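Fibrillarin-like rRNA/tRNA 2'-O-methyltransferase (PDB 1FBN) probably transfers methyl groups from S-adenosyl-L-methionine to ribose 2'-hydroxyls of rRNA and tRNA at sites chosen by a guide RNA within box C/D ribonucleoprotein particles. Local coordinates at residues Ala26-Val31 and Glu47-Trp52; Ala62-Leu67 and Glu214-Asp219; Asp75-Tyr80 and Lys143-Tyr148; Ala83-Thr88 and Met111-Asp116; Asp150-Asn155 and Ala177-Ser182. All blocks are in the same frame, centred on the assembly; numbering follows the deposited sequence.

Contact 1: Ala26-Val31 and Glu47-Trp52; sequences ATKSIV and EEYRIW
Two neighbouring strands of the five-stranded antiparallel N-terminal sheet meet here, A26-K28 against E47-I51. T27 and R50 form the hydrogen-bonded pair: R50 N gives a 2.8 Å bond to T27 O, and T27 N returns one of 3.2 Å to R50 O, its donor tilted 27° from the carbonyl plane. One residue on from K28, S29 N reaches E48 O at 2.9 Å, nearly in line with the C=O bond. S29 OG accepts from V31 N, an ST turn, and a water lies between this hydroxyl and E48 OE1, which also accepts from G33 N.

On one face K28 and Y49 run side by side, with CE of K28 3.6 Å from Y49 OH. With CG anti to its backbone N (chi1 -170°) and a bend at chi3, K28 lays its CD 3.2 Å from OE2 of E47; NZ forms a salt bridge to that oxygen, with a weak hydrogen bond. A26 fills the same face, its CB 4.2 Å from CD1 of I51.

The other face is turned to helix 87-95. There T27 CG2 lies 3.8 Å from W52 CE3, while the hydroxyl of T27 and the guanidinium of R50 both bond D94; R50 also pairs with E39. The non-hydrogen-bonded pairs A26-I51 and K28-Y49 flank T27-R50 in the alternation typical of an antiparallel sheet, here the N-terminal one of the fibrillarin fold.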
# COMPACT_ATOMS: atom_id res chain seq x y z
N ALA A 26 -1.01 7.81 -11.71
CA ALA A 26 -1.96 8.59 -10.94
C ALA A 26 -3.21 7.79 -10.61
O ALA A 26 -3.41 6.67 -11.09
CB ALA A 26 -2.35 9.84 -11.73
N THR A 27 -4.02 8.35 -9.71
CA THR A 27 -5.29 7.73 -9.34
C THR A 27 -6.38 8.78 -9.57
O THR A 27 -6.10 9.99 -9.62
CB THR A 27 -5.31 7.24 -7.86
OG1 THR A 27 -4.94 8.31 -6.99
CG2 THR A 27 -4.36 6.07 -7.67
N LYS A 28 -7.60 8.31 -9.79
CA LYS A 28 -8.74 9.19 -10.01
C LYS A 28 -9.28 9.58 -8.62
O LYS A 28 -9.82 8.75 -7.89
CB LYS A 28 -9.79 8.45 -10.82
CG LYS A 28 -10.92 9.31 -11.34
CD LYS A 28 -11.85 8.50 -12.21
CE LYS A 28 -11.16 8.04 -13.48
NZ LYS A 28 -12.08 7.25 -14.34
N SER A 29 -9.09 10.85 -8.26
CA SER A 29 -9.51 11.38 -6.96
C SER A 29 -10.98 11.19 -6.59
O SER A 29 -11.87 11.44 -7.41
CB SER A 29 -9.14 12.86 -6.87
OG SER A 29 -9.53 13.42 -5.62
N ILE A 30 -11.24 10.74 -5.36
CA ILE A 30 -12.61 10.57 -4.88
C ILE A 30 -13.08 11.78 -4.07
O ILE A 30 -14.22 11.82 -3.59
CB ILE A 30 -12.82 9.26 -4.07
CG1 ILE A 30 -11.91 9.23 -2.84
CG2 ILE A 30 -12.63 8.04 -4.96
CD1 ILE A 30 -12.22 8.11 -1.88
N VAL A 31 -12.19 12.75 -3.88
CA VAL A 31 -12.50 14.00 -3.17
C VAL A 31 -11.89 15.12 -4.00
O VAL A 31 -10.77 15.58 -3.74
CB VAL A 31 -11.92 14.05 -1.73
CG1 VAL A 31 -12.29 15.37 -1.06
CG2 VAL A 31 -12.44 12.89 -0.91
N GLU A 47 -13.21 15.20 -13.66
CA GLU A 47 -12.31 14.21 -13.09
C GLU A 47 -10.96 14.84 -12.74
O GLU A 47 -10.45 15.69 -13.47
CB GLU A 47 -12.07 13.07 -14.08
CG GLU A 47 -13.33 12.33 -14.51
CD GLU A 47 -13.71 11.20 -13.57
OE1 GLU A 47 -13.81 11.43 -12.34
OE2 GLU A 47 -13.91 10.06 -14.07
N GLU A 48 -10.39 14.42 -11.61
CA GLU A 48 -9.09 14.92 -11.19
C GLU A 48 -8.13 13.77 -10.95
O GLU A 48 -8.37 12.91 -10.10
CB GLU A 48 -9.22 15.77 -9.92
CG GLU A 48 -9.84 17.14 -10.16
CD GLU A 48 -9.87 18.03 -8.92
OE1 GLU A 48 -9.21 17.70 -7.91
OE2 GLU A 48 -10.56 19.08 -8.96
N TYR A 49 -7.07 13.70 -11.75
CA TYR A 49 -6.08 12.65 -11.61
C TYR A 49 -4.94 13.15 -10.73
O TYR A 49 -4.28 14.14 -11.06
CB TYR A 49 -5.56 12.21 -12.98
CG TYR A 49 -6.61 11.56 -13.84
CD1 TYR A 49 -7.41 12.33 -14.69
CD2 TYR A 49 -6.82 10.19 -13.81
CE1 TYR A 49 -8.39 11.74 -15.49
CE2 TYR A 49 -7.80 9.59 -14.60
CZ TYR A 49 -8.58 10.37 -15.44
OH TYR A 49 -9.53 9.78 -16.24
N ARG A 50 -4.74 12.49 -9.60
CA ARG A 50 -3.69 12.87 -8.66
C ARG A 50 -2.39 12.14 -8.95
O ARG A 50 -2.33 10.92 -8.87
CB ARG A 50 -4.12 12.57 -7.22
CG ARG A 50 -5.36 13.30 -6.75
CD ARG A 50 -5.40 13.33 -5.24
NE ARG A 50 -5.53 11.99 -4.68
CZ ARG A 50 -4.80 11.50 -3.68
NH1 ARG A 50 -3.87 12.24 -3.08
NH2 ARG A 50 -5.02 10.26 -3.27
N ILE A 51 -1.35 12.90 -9.29
CA ILE A 51 -0.05 12.33 -9.58
C ILE A 51 0.47 11.64 -8.32
O ILE A 51 0.63 12.27 -7.28
CB ILE A 51 0.95 13.41 -10.07
CG1 ILE A 51 0.47 14.01 -11.39
CG2 ILE A 51 2.35 12.83 -10.22
CD1 ILE A 51 0.24 13.01 -12.51
N TRP A 52 0.67 10.33 -8.43
CA TRP A 52 1.12 9.47 -7.33
C TRP A 52 2.65 9.45 -7.25
O TRP A 52 3.31 8.65 -7.93
CB TRP A 52 0.56 8.07 -7.59
CG TRP A 52 0.49 7.15 -6.41
CD1 TRP A 52 0.98 7.36 -5.15
CD2 TRP A 52 -0.08 5.84 -6.40
NE1 TRP A 52 0.74 6.26 -4.36
CE2 TRP A 52 0.09 5.31 -5.11
CE3 TRP A 52 -0.73 5.06 -7.37
CZ2 TRP A 52 -0.36 4.03 -4.75
CZ3 TRP A 52 -1.18 3.79 -7.02
CH2 TRP A 52 -0.99 3.29 -5.72
O HOH W 1 -8.10 15.93 -5.99
O HOH W 2 -12.02 12.54 -10.11

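Contact 2: Ala62-Leu67 and Glu214-Asp219; sequences AIIKGL and EPFEKD
A Schellman motif ends helix 58-64 where it meets the loop between strands 205-212 and 220-227, and K65, the first residue to leave the helix, makes most of the contact. L67 N bonds back to A62 O and G66 N to I63 O, with G66 at positive phi as the C-prime residue. K65 folds across the loop: after CG sets off anti to the carbonyl carbon (chi1 -69°), the chain bends at each later torsion and curls past the edge of F216 toward P215. Its CG comes to the edge of the F216 ring, 3.8 Å from CE2 and near the ring plane, and its NZ ends 3.5 Å from CD of P215. The ammonium is also 4.0 Å from OE1 of E214, a long salt bridge, but its hydrogen bond goes to the backbone O of D212. From the last turn of the helix, I64 adds CG2 at 3.9 Å from CZ of F216, the two side chains crossing at about a right angle. P215 CB lies over one face of the same ring, toward its rim. Replacing K65 with an alanine would probably leave D212 O without this donor and uncover the edge of F216. Around the contact, F216 also touches P54 and N55, L67 packs on strands 205-212 and 220-227, and I63 turns to W52 and F10, so the helix end sits between those two strands and the residues W52 and F10.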
# COMPACT_ATOMS: atom_id res chain seq x y z
N ALA A 62 6.87 0.96 -6.11
CA ALA A 62 6.82 -0.43 -6.53
C ALA A 62 6.24 -0.54 -7.93
O ALA A 62 6.76 -1.29 -8.77
CB ALA A 62 6.00 -1.26 -5.55
N ILE A 63 5.17 0.20 -8.20
CA ILE A 63 4.54 0.19 -9.51
C ILE A 63 5.49 0.78 -10.56
O ILE A 63 5.70 0.19 -11.62
CB ILE A 63 3.20 0.97 -9.51
CG1 ILE A 63 2.18 0.25 -8.62
CG2 ILE A 63 2.64 1.07 -10.93
CD1 ILE A 63 0.88 1.01 -8.42
N ILE A 64 6.11 1.92 -10.23
CA ILE A 64 7.06 2.57 -11.14
C ILE A 64 8.23 1.64 -11.46
O ILE A 64 8.69 1.57 -12.60
CB ILE A 64 7.60 3.92 -10.55
CG1 ILE A 64 6.49 4.98 -10.51
CG2 ILE A 64 8.78 4.44 -11.36
CD1 ILE A 64 6.04 5.48 -11.87
N LYS A 65 8.67 0.89 -10.45
CA LYS A 65 9.78 -0.05 -10.60
C LYS A 65 9.44 -1.42 -11.17
O LYS A 65 10.26 -2.34 -11.12
CB LYS A 65 10.54 -0.20 -9.28
CG LYS A 65 11.31 1.04 -8.83
CD LYS A 65 12.34 1.50 -9.87
CE LYS A 65 13.32 0.38 -10.24
NZ LYS A 65 14.05 -0.20 -9.08
N GLY A 66 8.21 -1.59 -11.66
CA GLY A 66 7.83 -2.85 -12.27
C GLY A 66 6.89 -3.85 -11.62
O GLY A 66 6.86 -5.01 -12.04
N LEU A 67 6.12 -3.43 -10.62
CA LEU A 67 5.17 -4.34 -9.97
C LEU A 67 4.21 -4.86 -11.04
O LEU A 67 3.66 -4.08 -11.82
CB LEU A 67 4.37 -3.59 -8.90
CG LEU A 67 3.36 -4.40 -8.10
CD1 LEU A 67 4.09 -5.37 -7.19
CD2 LEU A 67 2.47 -3.49 -7.27
N GLU A 214 14.50 0.41 -5.11
CA GLU A 214 15.84 0.99 -5.02
C GLU A 214 16.11 2.49 -5.11
O GLU A 214 16.73 3.05 -4.19
CB GLU A 214 16.78 0.23 -5.96
CG GLU A 214 18.12 0.89 -6.27
CD GLU A 214 18.22 1.34 -7.72
OE1 GLU A 214 17.95 0.52 -8.62
OE2 GLU A 214 18.55 2.52 -7.95
N PRO A 215 15.71 3.16 -6.21
CA PRO A 215 16.02 4.60 -6.24
C PRO A 215 15.30 5.37 -5.13
O PRO A 215 15.92 6.05 -4.32
CB PRO A 215 15.52 5.03 -7.63
CG PRO A 215 15.52 3.77 -8.42
CD PRO A 215 15.02 2.74 -7.44
N PHE A 216 13.99 5.17 -5.05
CA PHE A 216 13.12 5.85 -4.10
C PHE A 216 13.35 5.51 -2.63
O PHE A 216 13.17 6.36 -1.76
CB PHE A 216 11.67 5.61 -4.50
CG PHE A 216 11.43 5.78 -5.98
CD1 PHE A 216 11.32 7.05 -6.53
CD2 PHE A 216 11.40 4.67 -6.82
CE1 PHE A 216 11.19 7.22 -7.90
CE2 PHE A 216 11.26 4.83 -8.20
CZ PHE A 216 11.16 6.11 -8.74
N GLU A 217 13.76 4.27 -2.37
CA GLU A 217 14.04 3.80 -1.01
C GLU A 217 15.19 2.80 -1.07
O GLU A 217 15.13 1.82 -1.82
CB GLU A 217 12.81 3.10 -0.40
CG GLU A 217 11.61 4.00 -0.14
CD GLU A 217 11.87 5.06 0.92
OE1 GLU A 217 12.72 4.85 1.81
OE2 GLU A 217 11.21 6.11 0.86
N LYS A 218 16.25 3.04 -0.30
CA LYS A 218 17.40 2.14 -0.30
C LYS A 218 17.23 0.93 0.60
O LYS A 218 16.86 1.05 1.76
CB LYS A 218 18.68 2.92 0.02
CG LYS A 218 19.02 3.91 -1.08
CD LYS A 218 20.14 4.85 -0.71
CE LYS A 218 20.39 5.86 -1.83
NZ LYS A 218 21.49 6.81 -1.51
N ASP A 219 17.50 -0.24 0.02
CA ASP A 219 17.38 -1.52 0.70
C ASP A 219 15.96 -1.80 1.20
O ASP A 219 15.75 -2.22 2.34
CB ASP A 219 18.42 -1.66 1.82
CG ASP A 219 19.84 -1.79 1.28
OD1 ASP A 219 20.04 -2.55 0.30
OD2 ASP A 219 20.75 -1.14 1.83

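Contact 3: Asp75-Tyr80 and Lys143-Tyr148; sequences DSKILY and KVDVIY
K77 O takes the shortest bond here, 2.8 Å from D145 N and in the carbonyl plane, with a second, weak one from V146 N. D145 answers with its side chain: OD2 accepts K77 N at 2.9 Å through its anti lone pair, the N-H pointing at it with an angle of 160°. A water joins the same oxygen to D75 O, and the other oxygen, OD1, pairs with K169. The carboxylate thus stands in for a strand carbonyl at the corner where the chain turns, a position reached with its CG anti to the carbonyl carbon (chi1 -58°). A second water bridges K77 NZ to K143 O.

Beyond the corner the strands run parallel, with L79 N bonded to V146 O at 2.9 Å and Y148 N to L79 O at the same length. They are the central pair of the seven-stranded, Rossmann-like sheet of the methyltransferase fold, strand 77-81 lying between 100-105 and 144-149.

On one face L79 and I147 lie alongside each other, CB to CG1 4.0 Å, and helix 156-167 covers them. I78 brings CD1 to 3.8 Å from CB of Y148 on the opposite face. Past it the rings of Y80 and Y148, their planes at 28°, are slid apart so that they barely overlap; Y80 CE2 sits 3.4 Å from Y148 CD2. Helix 87-95 packs on I78 and Y80 there.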
# COMPACT_ATOMS: atom_id res chain seq x y z
N ASP A 75 -13.51 -2.73 -5.71
CA ASP A 75 -14.36 -3.21 -4.62
C ASP A 75 -13.61 -3.96 -3.52
O ASP A 75 -14.22 -4.64 -2.70
CB ASP A 75 -15.47 -4.09 -5.20
CG ASP A 75 -14.94 -5.36 -5.86
OD1 ASP A 75 -13.74 -5.40 -6.22
OD2 ASP A 75 -15.73 -6.31 -6.03
N SER A 76 -12.29 -3.82 -3.49
CA SER A 76 -11.48 -4.50 -2.49
C SER A 76 -11.62 -3.92 -1.09
O SER A 76 -11.84 -2.72 -0.92
CB SER A 76 -9.99 -4.46 -2.87
OG SER A 76 -9.72 -5.18 -4.06
N LYS A 77 -11.54 -4.78 -0.09
CA LYS A 77 -11.58 -4.36 1.29
C LYS A 77 -10.15 -4.64 1.72
O LYS A 77 -9.65 -5.75 1.57
CB LYS A 77 -12.58 -5.19 2.09
CG LYS A 77 -14.02 -4.99 1.60
CD LYS A 77 -15.00 -5.96 2.23
CE LYS A 77 -15.33 -5.58 3.67
NZ LYS A 77 -16.41 -6.46 4.22
N ILE A 78 -9.44 -3.59 2.11
CA ILE A 78 -8.05 -3.76 2.51
C ILE A 78 -7.72 -3.29 3.92
O ILE A 78 -8.29 -2.32 4.43
CB ILE A 78 -7.05 -3.14 1.45
CG1 ILE A 78 -6.09 -2.15 2.11
CG2 ILE A 78 -7.79 -2.52 0.25
CD1 ILE A 78 -4.99 -1.67 1.19
N LEU A 79 -6.81 -4.04 4.55
CA LEU A 79 -6.33 -3.74 5.89
C LEU A 79 -4.97 -3.05 5.71
O LEU A 79 -4.02 -3.66 5.21
CB LEU A 79 -6.18 -5.03 6.70
CG LEU A 79 -5.74 -4.88 8.16
CD1 LEU A 79 -6.75 -4.05 8.95
CD2 LEU A 79 -5.58 -6.26 8.76
N TYR A 80 -4.91 -1.78 6.08
CA TYR A 80 -3.70 -0.98 5.96
C TYR A 80 -2.98 -0.90 7.31
O TYR A 80 -3.52 -0.40 8.29
CB TYR A 80 -4.05 0.43 5.46
CG TYR A 80 -2.86 1.26 5.02
CD1 TYR A 80 -1.98 1.81 5.95
CD2 TYR A 80 -2.60 1.47 3.66
CE1 TYR A 80 -0.87 2.55 5.55
CE2 TYR A 80 -1.48 2.21 3.24
CZ TYR A 80 -0.62 2.74 4.19
OH TYR A 80 0.49 3.45 3.80
N LYS A 143 -13.54 -9.64 7.01
CA LYS A 143 -12.55 -10.34 6.19
C LYS A 143 -12.13 -9.47 5.01
O LYS A 143 -12.97 -8.89 4.32
CB LYS A 143 -13.10 -11.69 5.72
CG LYS A 143 -13.03 -12.80 6.79
CD LYS A 143 -11.58 -13.05 7.23
CE LYS A 143 -11.38 -14.41 7.89
NZ LYS A 143 -12.08 -14.55 9.20
N VAL A 144 -10.82 -9.33 4.82
CA VAL A 144 -10.29 -8.50 3.75
C VAL A 144 -9.71 -9.26 2.56
O VAL A 144 -9.36 -10.43 2.66
CB VAL A 144 -9.21 -7.51 4.30
CG1 VAL A 144 -9.80 -6.65 5.42
CG2 VAL A 144 -7.99 -8.27 4.79
N ASP A 145 -9.61 -8.56 1.43
CA ASP A 145 -9.07 -9.12 0.20
C ASP A 145 -7.57 -8.90 0.12
O ASP A 145 -6.83 -9.70 -0.44
CB ASP A 145 -9.72 -8.44 -1.01
CG ASP A 145 -11.23 -8.58 -1.01
OD1 ASP A 145 -11.71 -9.69 -1.31
OD2 ASP A 145 -11.92 -7.60 -0.70
N VAL A 146 -7.12 -7.78 0.69
CA VAL A 146 -5.71 -7.43 0.67
C VAL A 146 -5.25 -6.79 1.97
O VAL A 146 -6.01 -6.08 2.64
CB VAL A 146 -5.42 -6.40 -0.48
CG1 VAL A 146 -3.93 -6.04 -0.52
CG2 VAL A 146 -5.87 -6.95 -1.83
N ILE A 147 -4.02 -7.10 2.36
CA ILE A 147 -3.42 -6.48 3.54
C ILE A 147 -2.18 -5.78 2.99
O ILE A 147 -1.40 -6.39 2.25
CB ILE A 147 -2.97 -7.50 4.61
CG1 ILE A 147 -4.19 -8.16 5.27
CG2 ILE A 147 -2.15 -6.79 5.68
CD1 ILE A 147 -3.83 -9.18 6.34
N TYR A 148 -2.07 -4.49 3.27
CA TYR A 148 -0.92 -3.71 2.84
C TYR A 148 -0.19 -3.33 4.12
O TYR A 148 -0.77 -2.71 5.00
CB TYR A 148 -1.34 -2.44 2.09
CG TYR A 148 -0.17 -1.58 1.66
CD1 TYR A 148 0.46 -1.79 0.42
CD2 TYR A 148 0.34 -0.58 2.49
CE1 TYR A 148 1.56 -1.03 0.04
CE2 TYR A 148 1.45 0.18 2.12
CZ TYR A 148 2.05 -0.05 0.89
OH TYR A 148 3.13 0.71 0.50
O HOH W 3 -14.65 -7.61 -1.73
O HOH W 4 -15.92 -9.50 3.90

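Contact 4: Ala83-Thr88 and Met111-Asp116; sequences ASAGTT and MRELLD
S84 OG accepts the backbone N-H of G86 at 3.0 Å, an ST turn that bends the loop just before helix 87-95 and brings it alongside L114 of helix 108-117. The N-H points at the hydroxyl with an angle of 160°, and OG gets there anti to the backbone N of S84 (chi1 179°).

No hydrogen bond crosses the contact; L114 packs on loop backbone. It sends CD1 to G86, 3.6 Å from CA and 3.8 Å from N, while its CB stands 4.0 Å from S84 O; that carbonyl is buried here and has no partner in the model. G86 occupies the N-cap position of helix 87-95 at positive phi (114°). A CB at this backbone conformation would jam against A85 O, the carbonyl of the residue before it. At the outer margin A85 CB comes to 4.5 Å from OE1 of E113.

This is the loop after the first strand of the methyltransferase sheet, and T87 and T88, which follow it, are predicted to bind S-adenosyl-L-methionine. L114 also rests on A103 and E105 of strand 100-105, so helix 108-117 packs against both that strand and the loop leading into helix 87-95.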
# COMPACT_ATOMS: atom_id res chain seq x y z
N ALA A 83 2.53 3.33 9.90
CA ALA A 83 2.46 4.78 10.10
C ALA A 83 2.32 5.52 8.78
O ALA A 83 3.00 5.22 7.80
CB ALA A 83 3.70 5.27 10.84
N SER A 84 1.43 6.50 8.75
CA SER A 84 1.21 7.28 7.55
C SER A 84 0.56 8.62 7.85
O SER A 84 -0.22 8.74 8.79
CB SER A 84 0.32 6.50 6.56
OG SER A 84 0.07 7.26 5.39
N ALA A 85 0.92 9.61 7.04
CA ALA A 85 0.37 10.96 7.16
C ALA A 85 -0.80 11.09 6.17
O ALA A 85 -1.37 12.17 6.01
CB ALA A 85 1.44 12.00 6.86
N GLY A 86 -1.12 9.98 5.49
CA GLY A 86 -2.22 9.97 4.55
C GLY A 86 -1.89 9.77 3.08
O GLY A 86 -2.80 9.51 2.28
N THR A 87 -0.61 9.85 2.72
CA THR A 87 -0.17 9.71 1.32
C THR A 87 -0.66 8.46 0.61
O THR A 87 -1.54 8.54 -0.24
CB THR A 87 1.37 9.80 1.20
OG1 THR A 87 1.83 11.04 1.76
CG2 THR A 87 1.80 9.73 -0.26
N THR A 88 -0.11 7.30 0.96
CA THR A 88 -0.52 6.05 0.31
C THR A 88 -2.00 5.74 0.56
O THR A 88 -2.72 5.37 -0.38
CB THR A 88 0.38 4.87 0.70
OG1 THR A 88 1.74 5.17 0.34
CG2 THR A 88 -0.04 3.60 -0.03
N MSE A 111 -2.76 9.24 13.99
CA MSE A 111 -4.15 9.11 13.57
C MSE A 111 -4.75 10.49 13.33
O MSE A 111 -5.59 10.68 12.46
CB MSE A 111 -4.97 8.35 14.62
CG MSE A 111 -6.37 7.95 14.14
SE MSE A 111 -6.29 6.83 12.72
CE MSE A 111 -6.18 5.32 13.59
N ARG A 112 -4.29 11.47 14.11
CA ARG A 112 -4.76 12.84 13.99
C ARG A 112 -4.38 13.39 12.61
O ARG A 112 -5.20 14.00 11.92
CB ARG A 112 -4.14 13.70 15.09
CG ARG A 112 -4.83 15.03 15.32
CD ARG A 112 -4.13 15.81 16.42
NE ARG A 112 -4.08 15.05 17.67
CZ ARG A 112 -3.23 15.30 18.67
NH1 ARG A 112 -2.36 16.30 18.58
NH2 ARG A 112 -3.26 14.55 19.77
N GLU A 113 -3.14 13.14 12.20
CA GLU A 113 -2.64 13.60 10.91
C GLU A 113 -3.32 12.85 9.77
O GLU A 113 -3.70 13.45 8.76
CB GLU A 113 -1.12 13.41 10.82
CG GLU A 113 -0.36 14.15 11.91
CD GLU A 113 1.15 14.11 11.72
OE1 GLU A 113 1.67 13.10 11.19
OE2 GLU A 113 1.81 15.09 12.11
N LEU A 114 -3.49 11.54 9.95
CA LEU A 114 -4.15 10.72 8.94
C LEU A 114 -5.59 11.18 8.74
O LEU A 114 -6.09 11.23 7.61
CB LEU A 114 -4.11 9.24 9.35
CG LEU A 114 -4.78 8.22 8.41
CD1 LEU A 114 -4.24 8.33 7.00
CD2 LEU A 114 -4.56 6.82 8.96
N LEU A 115 -6.25 11.55 9.83
CA LEU A 115 -7.63 12.03 9.80
C LEU A 115 -7.76 13.37 9.08
O LEU A 115 -8.78 13.62 8.44
CB LEU A 115 -8.19 12.13 11.22
CG LEU A 115 -9.02 10.95 11.73
CD1 LEU A 115 -8.34 9.63 11.42
CD2 LEU A 115 -9.26 11.10 13.21
N ASP A 116 -6.74 14.21 9.18
CA ASP A 116 -6.76 15.52 8.53
C ASP A 116 -6.50 15.42 7.02
O ASP A 116 -7.12 16.14 6.23
CB ASP A 116 -5.73 16.46 9.17
CG ASP A 116 -6.01 16.72 10.65
OD1 ASP A 116 -7.20 16.83 11.03
OD2 ASP A 116 -5.04 16.84 11.43

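Contact 5: Asp150-Asn155 and Ala177-Ser182; sequences DVAQPN and AIKARS
Strand 172-179 of the methyltransferase sheet ends beside the loop D150-N155, whose first four residues are predicted to bind S-adenosyl-L-methionine. A177 comes first: its CB is 4.2 Å from OD1 of D150, and two waters lie within bonding distance of its carbonyl O. One of them also lies by D150 OD1, and the other accepts from V151 N, so the strand and the loop meet here largely through solvent. The other carboxylate oxygen of D150 pairs with K58.

K179 runs out extended and passes its CD 4.2 Å from CB of A152, the centre of an inverse gamma turn. Its carbonyl O is gripped twice from S182, by the backbone N at 3.0 Å and by OG at 2.7 Å, the hydroxyl lying in the carbonyl plane on a lone pair. That bond follows from chi1 of 72°, which sets OG between the backbone N and the carbonyl carbon.

S182 then packs its CB 3.7 Å from CB of A152. A glycine in place of S182 would probably deprive K179 O of one of its two donors and open a gap beside A152. Beyond, the carbonyl of S182 faces the proline ring, with P154 CG 3.4 Å from S182 O.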
# COMPACT_ATOMS: atom_id res chain seq x y z
N ASP A 150 3.36 -1.58 5.94
CA ASP A 150 4.53 -0.71 5.85
C ASP A 150 4.96 -0.35 7.28
O ASP A 150 4.74 0.77 7.75
CB ASP A 150 4.18 0.56 5.05
CG ASP A 150 5.37 1.51 4.88
OD1 ASP A 150 6.53 1.11 5.06
OD2 ASP A 150 5.13 2.70 4.54
N VAL A 151 5.53 -1.33 7.98
CA VAL A 151 6.00 -1.11 9.34
C VAL A 151 7.45 -1.58 9.43
O VAL A 151 7.76 -2.75 9.17
CB VAL A 151 5.08 -1.78 10.43
CG1 VAL A 151 3.74 -2.18 9.83
CG2 VAL A 151 5.75 -2.95 11.12
N ALA A 152 8.34 -0.63 9.70
CA ALA A 152 9.77 -0.91 9.81
C ALA A 152 10.13 -1.46 11.20
O ALA A 152 10.66 -0.73 12.05
CB ALA A 152 10.59 0.34 9.50
N GLN A 153 9.85 -2.74 11.40
CA GLN A 153 10.13 -3.41 12.66
C GLN A 153 10.66 -4.81 12.41
O GLN A 153 10.38 -5.41 11.37
CB GLN A 153 8.85 -3.50 13.50
CG GLN A 153 8.33 -2.16 13.98
CD GLN A 153 7.04 -2.28 14.76
OE1 GLN A 153 6.62 -3.37 15.13
NE2 GLN A 153 6.40 -1.14 15.02
N PRO A 154 11.42 -5.36 13.36
CA PRO A 154 12.00 -6.70 13.26
C PRO A 154 10.95 -7.80 13.12
O PRO A 154 11.21 -8.84 12.53
CB PRO A 154 12.76 -6.85 14.58
CG PRO A 154 13.12 -5.45 14.93
CD PRO A 154 11.86 -4.71 14.61
N ASN A 155 9.76 -7.55 13.68
CA ASN A 155 8.67 -8.52 13.64
C ASN A 155 7.59 -8.23 12.58
O ASN A 155 6.50 -8.80 12.63
CB ASN A 155 8.01 -8.62 15.03
CG ASN A 155 7.34 -7.31 15.46
OD1 ASN A 155 7.64 -6.24 14.94
ND2 ASN A 155 6.44 -7.40 16.43
N ALA A 177 6.03 -3.93 2.38
CA ALA A 177 7.24 -3.19 2.04
C ALA A 177 8.22 -3.43 3.18
O ALA A 177 7.99 -3.01 4.31
CB ALA A 177 6.94 -1.70 1.91
N ILE A 178 9.32 -4.13 2.89
CA ILE A 178 10.31 -4.46 3.90
C ILE A 178 11.61 -3.67 3.82
O ILE A 178 12.28 -3.64 2.78
CB ILE A 178 10.64 -5.97 3.87
CG1 ILE A 178 9.36 -6.79 4.08
CG2 ILE A 178 11.67 -6.31 4.94
CD1 ILE A 178 9.59 -8.29 4.16
N LYS A 179 11.94 -3.01 4.92
CA LYS A 179 13.18 -2.25 5.05
C LYS A 179 14.15 -3.22 5.72
O LYS A 179 14.01 -3.53 6.91
CB LYS A 179 12.96 -1.03 5.95
CG LYS A 179 14.23 -0.23 6.22
CD LYS A 179 13.96 0.93 7.15
CE LYS A 179 15.25 1.68 7.47
NZ LYS A 179 14.98 2.84 8.36
N ALA A 180 15.12 -3.72 4.96
CA ALA A 180 16.10 -4.69 5.47
C ALA A 180 16.77 -4.28 6.78
O ALA A 180 16.86 -5.08 7.71
CB ALA A 180 17.14 -4.99 4.40
N ARG A 181 17.24 -3.03 6.85
CA ARG A 181 17.93 -2.53 8.03
C ARG A 181 17.07 -2.43 9.29
O ARG A 181 17.61 -2.27 10.39
CB ARG A 181 18.59 -1.19 7.72
CG ARG A 181 19.72 -1.26 6.69
CD ARG A 181 21.05 -1.64 7.31
NE ARG A 181 21.11 -3.06 7.66
CZ ARG A 181 21.97 -3.93 7.12
NH1 ARG A 181 22.85 -3.54 6.21
NH2 ARG A 181 21.93 -5.20 7.49
N SER A 182 15.75 -2.50 9.15
CA SER A 182 14.87 -2.44 10.32
C SER A 182 14.78 -3.81 11.00
O SER A 182 14.27 -3.93 12.11
CB SER A 182 13.46 -1.95 9.94
OG SER A 182 12.74 -2.93 9.22
O HOH W 5 7.82 -1.07 5.97
O HOH W 6 6.41 -3.71 6.49

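How the contacts relate
From the N terminus, contact 1 closes first, pairing two strands of the N-terminal sheet before any other contact opens. W52 at its end packs on I63 of the helix 58-64, where contact 2 begins. Contact 2 is the longest closure, holding that helix to the loop 214-219, and the remaining three lie nested inside it. Contact 3 joins the two central strands of the methyltransferase sheet and encloses contact 4, whose T88 packs against Y80 and Y148. Contact 5 follows contact 3 in series, continuing from strand 144-149 to its neighbour 172-179. It reaches contact 2 again through a probable hydrogen bond from A180 N to D219 O.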